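Local coordinates for protein thiosulfate sulfurtransferase RDL2, mitochondrial (Saccharomyces cerevisiae, PDB 6K6R) that catalyses the transfer of sulfane sulfur from thiosulfate to cyanide, yielding thiocyanate and sulfite, as a single-domain mitochondrial rhodanese, at residues P77-L80 with E86-K89. Sequence-based numbering, arbitrary orientation.
Sequences PGAL and EFHK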
loop_
_atom_site.group_PDB
_atom_site.type_symbol
_atom_site.label_atom_id
_atom_site.label_comp_id
_atom_site.label_asym_id
_atom_site.label_seq_id
_atom_site.Cartn_x
_atom_site.Cartn_y
_atom_site.Cartn_z
ATOM N N PRO A 77 -5.458 11.071 4.830
ATOM C CA PRO A 77 -5.357 11.116 3.362
ATOM C C PRO A 77 -4.198 11.961 2.860
ATOM O O PRO A 77 -3.712 11.712 1.750
ATOM C CB PRO A 77 -6.706 11.706 2.932
ATOM C CG PRO A 77 -7.173 12.478 4.119
ATOM C CD PRO A 77 -6.666 11.749 5.327
ATOM N N GLY A 78 -3.736 12.941 3.631
ATOM C CA GLY A 78 -2.590 13.734 3.234
ATOM C C GLY A 78 -1.283 13.206 3.791
ATOM O O GLY A 78 -0.301 13.947 3.893
ATOM N N ALA A 79 -1.258 11.917 4.144
ATOM C CA ALA A 79 -0.074 11.332 4.766
ATOM C C ALA A 79 1.141 11.421 3.849
ATOM O O ALA A 79 2.213 11.877 4.263
ATOM C CB ALA A 79 -0.350 9.879 5.147
ATOM N N LEU A 80 0.992 10.992 2.595
ATOM C CA LEU A 80 2.112 11.001 1.661
ATOM C C LEU A 80 2.532 12.406 1.247
ATOM O O LEU A 80 3.474 12.541 0.458
ATOM C CB LEU A 80 1.770 10.168 0.426
ATOM C CG LEU A 80 1.870 8.656 0.640
ATOM C CD1 LEU A 80 1.289 7.898 -0.539
ATOM C CD2 LEU A 80 3.315 8.244 0.890
ATOM N N GLU A 86 8.240 14.489 10.116
ATOM C CA GLU A 86 6.940 14.294 10.744
ATOM C C GLU A 86 6.271 13.016 10.255
ATOM O O GLU A 86 5.523 12.385 11.008
ATOM C CB GLU A 86 6.035 15.503 10.493
ATOM C CG GLU A 86 4.904 15.623 11.511
ATOM C CD GLU A 86 3.714 16.410 10.991
ATOM O OE1 GLU A 86 2.565 16.067 11.352
ATOM O OE2 GLU A 86 3.926 17.376 10.228
ATOM N N PHE A 87 6.520 12.619 9.003
ATOM C CA PHE A 87 6.022 11.330 8.534
ATOM C C PHE A 87 6.588 10.195 9.376
ATOM O O PHE A 87 5.856 9.281 9.772
ATOM C CB PHE A 87 6.373 11.129 7.058
ATOM C CG PHE A 87 5.670 9.960 6.413
ATOM C CD1 PHE A 87 6.119 8.663 6.609
ATOM C CD2 PHE A 87 4.564 10.161 5.601
ATOM C CE1 PHE A 87 5.479 7.593 6.016
ATOM C CE2 PHE A 87 3.919 9.091 5.005
ATOM C CZ PHE A 87 4.378 7.807 5.213
ATOM N N HIS A 88 7.891 10.241 9.663
ATOM C CA HIS A 88 8.504 9.199 10.478
ATOM C C HIS A 88 8.012 9.247 11.917
ATOM O O HIS A 88 7.920 8.205 12.570
ATOM C CB HIS A 88 10.026 9.323 10.438
ATOM C CG HIS A 88 10.740 8.109 10.943
ATOM N ND1 HIS A 88 10.807 7.789 12.283
ATOM C CD2 HIS A 88 11.407 7.129 10.289
ATOM C CE1 HIS A 88 11.490 6.667 12.432
ATOM N NE2 HIS A 88 11.865 6.248 11.237
ATOM N N LYS A 89 7.694 10.436 12.427
ATOM C CA LYS A 89 7.198 10.529 13.795
ATOM C C LYS A 89 5.756 10.047 13.895
ATOM O O LYS A 89 5.367 9.435 14.896
ATOM C CB LYS A 89 7.324 11.965 14.303
ATOM C CG LYS A 89 8.741 12.379 14.694
ATOM C CD LYS A 89 9.509 11.241 15.360
ATOM C CE LYS A 89 10.691 10.787 14.513
ATOM N NZ LYS A 89 11.372 9.604 15.110
#
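Phe87 meets the backbone of Ala79 with the rim of its ring, and this one aromatic side chain carries the whole contact between 77-80 and 86-89. The evidence for an edge approach is twofold: the carbonyl carbon of Ala79 lies in the ring plane, and Ala79 O and Leu80 N also sit at the edge, near that plane. Ala79 O is 3.2 Å from Phe87 CD2 and 3.4 Å from Phe87 CE2, so the oxygen faces the CD2-CE2 side of the ring. It probably gains a little from the slightly positive C-H edge, although no hydrogen bond joins the segments. The CA-CB bond of Phe87 points toward 77-80, and with CG trans to the backbone nitrogen (chi1 -168°) the ring edge is carried on to Ala79, bridging a CA-CA separation of 7.2 Å between Ala79 and Phe87.

Two aliphatic groups add looser contacts to one ring atom, from opposite sides of the ring plane. The methyl of Ala79, CB, stands 4.3 Å from Phe87 CE2. The CA-CB bond of Leu80 points away from the helix, yet its branch atom CD2 returns to 4.2 Å from Phe87 CE2, across the plane from that methyl. All three touching residues are buried, but together the segments hide just 110 Å².

Phe87 also meets Phe91, one helical turn on, with ring planes inclined at about 45°, and Ile71 touches both Ala79 and Phe87. Leu80 packs on Ala119 of helix 111-121, while its carbonyl oxygen accepts a hydrogen bond from Lys95 NZ. A short 3-10 segment that includes Ala79 and Leu80 thus packs on helix 84-91, joining that helix to the connection after the outermost strand 69-70 in the alpha/beta rhodanese fold.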